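Local coordinates for oxysterol-binding protein homolog 1 (Saccharomyces cerevisiae, PDB 5H28) that carries sterols and other lipids between membranes through the cytosol, its ankyrin repeats targeting it to the nucleus-vacuole junction by interacting with NVJ1, at residues V40-L45 with L79-S84; R227-N232 with T238-D243. All coordinates share one frame; numbering follows the deposited sequence.

In the fold
Both contacts belong to the ankyrin-repeat part of this lipid transporter, the piece that targets it to the nucleus-vacuole junction by interacting with NVJ1; the lipid-carrying domain is not in this chain. They lie on opposite sides of the chain's centre, contact 1 about 18 Å from it and contact 2 about 39 Å, their own centres 56 Å apart and their nearest atoms about 40 Å apart. Along the chain they follow in series. Contact 1 sets the junction of helices 35-42 and 44-51 against a loop 34 residues on and is partly buried, whereas contact 2 closes a short excursion at the surface, where the chain enters helix 241-256 and waters do much of the bridging.

Contact 1: V40-L45 with L79-S84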
loop_
_atom_site.group_PDB
_atom_site.type_symbol
_atom_site.label_atom_id
_atom_site.label_comp_id
_atom_site.label_asym_id
_atom_site.label_seq_id
_atom_site.Cartn_x
_atom_site.Cartn_y
_atom_site.Cartn_z
ATOM N N VAL A 40 1.052 -3.761 -24.663
ATOM C CA VAL A 40 2.145 -2.809 -24.814
ATOM C C VAL A 40 1.873 -1.536 -24.017
ATOM O O VAL A 40 2.792 -0.965 -23.429
ATOM C CB VAL A 40 2.381 -2.468 -26.302
ATOM C CG1 VAL A 40 3.394 -1.331 -26.435
ATOM C CG2 VAL A 40 2.900 -3.702 -27.027
ATOM N N LEU A 41 0.617 -1.091 -23.994
ATOM C CA LEU A 41 0.258 0.107 -23.238
ATOM C C LEU A 41 0.505 -0.110 -21.747
ATOM O O LEU A 41 0.928 0.810 -21.050
ATOM C CB LEU A 41 -1.208 0.485 -23.478
ATOM C CG LEU A 41 -1.533 1.110 -24.837
ATOM C CD1 LEU A 41 -3.037 1.304 -24.956
ATOM C CD2 LEU A 41 -0.808 2.441 -24.987
ATOM N N HIS A 42 0.245 -1.322 -21.258
ATOM C CA HIS A 42 0.472 -1.636 -19.847
ATOM C C HIS A 42 1.949 -1.517 -19.469
ATOM O O HIS A 42 2.282 -1.323 -18.303
ATOM C CB HIS A 42 -0.007 -3.055 -19.514
ATOM C CG HIS A 42 -1.456 -3.137 -19.146
ATOM N ND1 HIS A 42 -2.468 -3.057 -20.077
ATOM C CD2 HIS A 42 -2.061 -3.272 -17.943
ATOM C CE1 HIS A 42 -3.636 -3.137 -19.464
ATOM N NE2 HIS A 42 -3.417 -3.268 -18.167
ATOM N N LEU A 43 2.836 -1.637 -20.452
ATOM C CA LEU A 43 4.268 -1.537 -20.186
ATOM C C LEU A 43 4.845 -0.190 -20.603
ATOM O O LEU A 43 6.052 0.023 -20.532
ATOM C CB LEU A 43 5.022 -2.658 -20.907
ATOM C CG LEU A 43 4.757 -4.074 -20.388
ATOM C CD1 LEU A 43 5.371 -5.089 -21.337
ATOM C CD2 LEU A 43 5.332 -4.232 -18.990
ATOM N N MET A 44 3.981 0.732 -21.020
ATOM C CA MET A 44 4.452 2.036 -21.458
ATOM C C MET A 44 5.260 2.799 -20.414
ATOM O O MET A 44 6.281 3.401 -20.743
ATOM C CB MET A 44 3.280 2.892 -21.940
ATOM C CG MET A 44 3.688 4.305 -22.360
ATOM S SD MET A 44 2.413 5.148 -23.316
ATOM C CE MET A 44 1.041 5.088 -22.171
ATOM N N LEU A 45 4.819 2.776 -19.161
ATOM C CA LEU A 45 5.555 3.485 -18.123
ATOM C C LEU A 45 6.937 2.860 -17.920
ATOM O O LEU A 45 7.906 3.574 -17.658
ATOM C CB LEU A 45 4.767 3.504 -16.809
ATOM C CG LEU A 45 5.367 4.376 -15.701
ATOM C CD1 LEU A 45 5.597 5.792 -16.216
ATOM C CD2 LEU A 45 4.426 4.388 -14.503
ATOM N N LEU A 79 0.658 2.278 -11.669
ATOM C CA LEU A 79 1.973 2.784 -11.317
ATOM C C LEU A 79 2.849 1.632 -10.825
ATOM O O LEU A 79 4.076 1.691 -10.898
ATOM C CB LEU A 79 1.832 3.841 -10.220
ATOM C CG LEU A 79 2.829 4.995 -10.197
ATOM C CD1 LEU A 79 2.819 5.711 -11.537
ATOM C CD2 LEU A 79 2.452 5.953 -9.076
ATOM N N ASN A 80 2.201 0.573 -10.347
ATOM C CA ASN A 80 2.892 -0.589 -9.809
ATOM C C ASN A 80 2.804 -1.833 -10.688
ATOM O O ASN A 80 2.930 -2.956 -10.197
ATOM C CB ASN A 80 2.339 -0.879 -8.417
ATOM C CG ASN A 80 2.284 0.365 -7.561
ATOM O OD1 ASN A 80 3.312 0.988 -7.296
ATOM N ND2 ASN A 80 1.084 0.747 -7.135
ATOM N N GLU A 81 2.591 -1.622 -11.984
ATOM C CA GLU A 81 2.510 -2.709 -12.961
ATOM C C GLU A 81 3.767 -3.577 -12.887
ATOM O O GLU A 81 4.877 -3.056 -12.864
ATOM C CB GLU A 81 2.401 -2.118 -14.369
ATOM C CG GLU A 81 2.365 -3.131 -15.514
ATOM C CD GLU A 81 0.983 -3.708 -15.747
ATOM O OE1 GLU A 81 -0.006 -2.996 -15.477
ATOM O OE2 GLU A 81 0.886 -4.865 -16.216
ATOM N N ARG A 82 3.600 -4.895 -12.857
ATOM C CA ARG A 82 4.754 -5.791 -12.814
ATOM C C ARG A 82 4.975 -6.415 -14.189
ATOM O O ARG A 82 4.023 -6.904 -14.810
ATOM C CB ARG A 82 4.537 -6.902 -11.775
ATOM C CG ARG A 82 4.441 -6.401 -10.336
ATOM C CD ARG A 82 4.164 -7.523 -9.333
ATOM N NE ARG A 82 5.347 -8.307 -8.973
ATOM C CZ ARG A 82 5.534 -9.580 -9.311
ATOM N NH1 ARG A 82 4.620 -10.218 -10.029
ATOM N NH2 ARG A 82 6.621 -10.227 -8.905
ATOM N N ASP A 83 6.217 -6.386 -14.673
ATOM C CA ASP A 83 6.529 -6.988 -15.965
ATOM C C ASP A 83 6.813 -8.479 -15.779
ATOM O O ASP A 83 6.568 -9.022 -14.701
ATOM C CB ASP A 83 7.712 -6.278 -16.652
ATOM C CG ASP A 83 9.003 -6.323 -15.846
ATOM O OD1 ASP A 83 9.187 -7.234 -15.016
ATOM O OD2 ASP A 83 9.860 -5.438 -16.076
ATOM N N SER A 84 7.323 -9.140 -16.815
ATOM C CA SER A 84 7.589 -10.573 -16.722
ATOM C C SER A 84 8.639 -10.965 -15.684
ATOM O O SER A 84 8.736 -12.136 -15.318
ATOM C CB SER A 84 7.973 -11.135 -18.095
ATOM O OG SER A 84 9.174 -10.568 -18.574
HETATM O O HOH W 1 -0.423 -0.428 -16.402
#
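Where helix 35-42 gives way to helix 44-51, the turn faces the loop 79-84, His42 opposite Glu81 and Leu43 opposite Asp83 at 7.3 Å between CA atoms in each pair, with no direct hydrogen bond across. Glu81 carries the polar part. Its CG stands anti to the backbone N (chi1 178°) and the chain then bends at chi2, which brings the carboxylate to the edge of the His42 ring while Glu81 CG lies 3.3 Å from His42 O. Glu81 OE1 comes to 3.2 Å from His42 CD2, near the ring plane, and the two flat groups are turned 74° apart. This approach presents a ring carbon, not a nitrogen, to the acid: His42 NE2 stays 4.4 Å from Glu81 OE1, while His42 ND1 is hydrogen-bonded to Gln38 O one turn back, which would fix the ring's rotation. A water lies 2.8 Å from Glu81 OE1 and has a weak link to His42 O. On the apolar side Leu45 CD2 meets Leu79 CD1 at 3.6 Å, methyl against methyl, and both leucines also rest on Val61 of helix 54-64, so this end of the contact is buried. At the other end Leu43, the N-cap residue of helix 44-51, lays its CD2 methyl 3.9 Å from Asp83 CB, the two side chains crossing at about a right angle. The Asp83 carboxylate itself is engaged within its own loop, OD1 accepting from Asn85 N and Asn87 N. A long loop between helix pairs, packed here against the junction of the adjacent helices 35-42 and 44-51, is the arrangement of the ankyrin fold, consistent with the ankyrin repeat predicted at 40-69.

Contact 2: R227-N232 with T238-D243; sequences RKVNEN and TKIAID
Arg227 lies over the carboxylate of Asp243 through its aliphatic stem, without a direct salt bridge. With CG beside the backbone N (chi1 -75°) and an extended chi2, the arginine's CG and CD are laid along the acid, and Arg227 CG lies 3.3 Å from Asp243 OD1. The bend at chi3 (66°) then turns the guanidinium, whose plane stands 85° from that of the carboxylate, and Arg227 NH1 remains 4.1 Å from Asp243 OD2. Two waters fill in the polar links. One accepts from Arg227 N and donates to Asp243 OD1 at 2.6 Å; the other, in the guanidinium plane at its edge, accepts from NH1 of Arg227, donates to Asp243 OD2 at 2.6 Å and donates also to Lys239 O, tying arginine, acid and the turn ahead of helix 241-256 together. Asp243 OD1 has a further partner in the salt bridge from Arg197 NE, so this buried acid is held by water and by charge. An alanine here would probably leave Arg197 without this charge partner, the water on Arg227 N without its link across the contact, and the other water joined to Lys239 O and Arg227 NH1 but no longer to an acid. Beside this polar end, the side chains of Val229 and Ile240 point toward each other and cross obliquely, with Glu231 CG near the end of Ile240; the exact placing of the facing Val229 and Ile240 methyls is doubtful. The loop is thus joined to the first turn of helix 241-256 by a small apolar patch and by water bridges. The charges of Arg227 and Asp243 lie near each other, beyond a salt bridge, and are linked by a water; the acid's direct ion pair is with Arg197, which is likely to keep it ionised.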
loop_
_atom_site.group_PDB
_atom_site.type_symbol
_atom_site.label_atom_id
_atom_site.label_comp_id
_atom_site.label_asym_id
_atom_site.label_seq_id
_atom_site.Cartn_x
_atom_site.Cartn_y
_atom_site.Cartn_z
ATOM N N ARG A 227 -11.215 -5.978 32.271
ATOM C CA ARG A 227 -11.445 -5.868 33.710
ATOM C C ARG A 227 -11.485 -7.267 34.309
ATOM O O ARG A 227 -12.063 -8.182 33.724
ATOM C CB ARG A 227 -12.775 -5.174 34.009
ATOM C CG ARG A 227 -12.799 -3.674 33.798
ATOM C CD ARG A 227 -14.020 -3.088 34.497
ATOM N NE ARG A 227 -13.924 -3.228 35.950
ATOM C CZ ARG A 227 -14.954 -3.143 36.788
ATOM N NH1 ARG A 227 -16.176 -2.920 36.324
ATOM N NH2 ARG A 227 -14.760 -3.273 38.094
ATOM N N LYS A 228 -10.871 -7.430 35.474
ATOM C CA LYS A 228 -10.844 -8.727 36.136
ATOM C C LYS A 228 -12.211 -9.072 36.719
ATOM O O LYS A 228 -12.489 -8.764 37.877
ATOM C CB LYS A 228 -9.802 -8.726 37.257
ATOM C CG LYS A 228 -8.398 -8.317 36.832
ATOM C CD LYS A 228 -7.837 -9.227 35.750
ATOM C CE LYS A 228 -6.344 -8.993 35.563
ATOM N NZ LYS A 228 -6.022 -7.557 35.340
ATOM N N VAL A 229 -13.065 -9.703 35.920
ATOM C CA VAL A 229 -14.390 -10.078 36.400
ATOM C C VAL A 229 -14.592 -11.592 36.311
ATOM O O VAL A 229 -14.006 -12.257 35.456
ATOM C CB VAL A 229 -15.500 -9.350 35.612
ATOM C CG1 VAL A 229 -15.703 -9.996 34.252
ATOM C CG2 VAL A 229 -16.775 -9.348 36.423
ATOM N N ASN A 230 -15.430 -12.124 37.195
ATOM C CA ASN A 230 -15.689 -13.561 37.269
ATOM C C ASN A 230 -16.689 -14.163 36.279
ATOM O O ASN A 230 -16.372 -15.117 35.568
ATOM C CB ASN A 230 -16.144 -13.922 38.689
ATOM C CG ASN A 230 -15.141 -13.512 39.752
ATOM O OD1 ASN A 230 -15.387 -13.680 40.949
ATOM N ND2 ASN A 230 -14.006 -12.974 39.323
ATOM N N GLU A 231 -17.892 -13.606 36.246
ATOM C CA GLU A 231 -18.974 -14.107 35.401
ATOM C C GLU A 231 -18.684 -14.298 33.909
ATOM O O GLU A 231 -17.875 -13.581 33.317
ATOM C CB GLU A 231 -20.202 -13.215 35.587
ATOM C CG GLU A 231 -20.490 -12.868 37.051
ATOM C CD GLU A 231 -20.366 -14.064 37.991
ATOM O OE1 GLU A 231 -20.878 -15.148 37.649
ATOM O OE2 GLU A 231 -19.762 -13.918 39.078
ATOM N N ASN A 232 -19.365 -15.276 33.310
ATOM C CA ASN A 232 -19.202 -15.598 31.890
ATOM C C ASN A 232 -20.486 -15.411 31.085
ATOM O O ASN A 232 -20.503 -15.635 29.877
ATOM C CB ASN A 232 -18.731 -17.045 31.721
ATOM C CG ASN A 232 -17.382 -17.302 32.360
ATOM O OD1 ASN A 232 -16.401 -16.617 32.067
ATOM N ND2 ASN A 232 -17.323 -18.301 33.235
ATOM N N THR A 238 -25.778 -6.999 34.246
ATOM C CA THR A 238 -25.782 -5.769 33.466
ATOM C C THR A 238 -24.651 -4.777 33.722
ATOM O O THR A 238 -24.179 -4.126 32.789
ATOM C CB THR A 238 -27.121 -5.012 33.629
ATOM O OG1 THR A 238 -27.292 -4.626 34.996
ATOM C CG2 THR A 238 -28.283 -5.895 33.206
ATOM N N LYS A 239 -24.192 -4.662 34.964
ATOM C CA LYS A 239 -23.144 -3.693 35.262
ATOM C C LYS A 239 -21.732 -4.072 34.819
ATOM O O LYS A 239 -20.810 -3.261 34.905
ATOM C CB LYS A 239 -23.188 -3.336 36.750
ATOM C CG LYS A 239 -24.530 -2.720 37.160
ATOM C CD LYS A 239 -24.859 -1.478 36.319
ATOM C CE LYS A 239 -26.263 -0.947 36.590
ATOM N NZ LYS A 239 -27.323 -1.878 36.114
ATOM N N ILE A 240 -21.563 -5.296 34.332
ATOM C CA ILE A 240 -20.264 -5.750 33.835
ATOM C C ILE A 240 -20.456 -6.441 32.488
ATOM O O ILE A 240 -19.584 -7.178 32.027
ATOM C CB ILE A 240 -19.567 -6.737 34.803
ATOM C CG1 ILE A 240 -20.496 -7.911 35.123
ATOM C CG2 ILE A 240 -19.145 -6.010 36.073
ATOM C CD1 ILE A 240 -19.818 -9.023 35.894
ATOM N N ALA A 241 -21.594 -6.178 31.848
ATOM C CA ALA A 241 -21.913 -6.783 30.559
ATOM C C ALA A 241 -20.880 -6.504 29.470
ATOM O O ALA A 241 -20.524 -7.402 28.708
ATOM C CB ALA A 241 -23.292 -6.324 30.094
ATOM N N ILE A 242 -20.399 -5.268 29.392
ATOM C CA ILE A 242 -19.409 -4.913 28.380
ATOM C C ILE A 242 -18.117 -5.699 28.572
ATOM O O ILE A 242 -17.515 -6.165 27.607
ATOM C CB ILE A 242 -19.098 -3.398 28.412
ATOM C CG1 ILE A 242 -20.303 -2.617 27.881
ATOM C CG2 ILE A 242 -17.852 -3.092 27.582
ATOM C CD1 ILE A 242 -20.135 -1.114 27.941
ATOM N N ASP A 243 -17.704 -5.852 29.824
ATOM C CA ASP A 243 -16.484 -6.579 30.143
ATOM C C ASP A 243 -16.640 -8.052 29.793
ATOM O O ASP A 243 -15.708 -8.686 29.293
ATOM C CB ASP A 243 -16.175 -6.391 31.621
ATOM C CG ASP A 243 -16.140 -4.927 32.008
ATOM O OD1 ASP A 243 -15.180 -4.233 31.616
ATOM O OD2 ASP A 243 -17.087 -4.464 32.678
HETATM O O HOH W 2 -12.917 -4.781 30.440
HETATM O O HOH W 3 -17.993 -2.604 34.249
#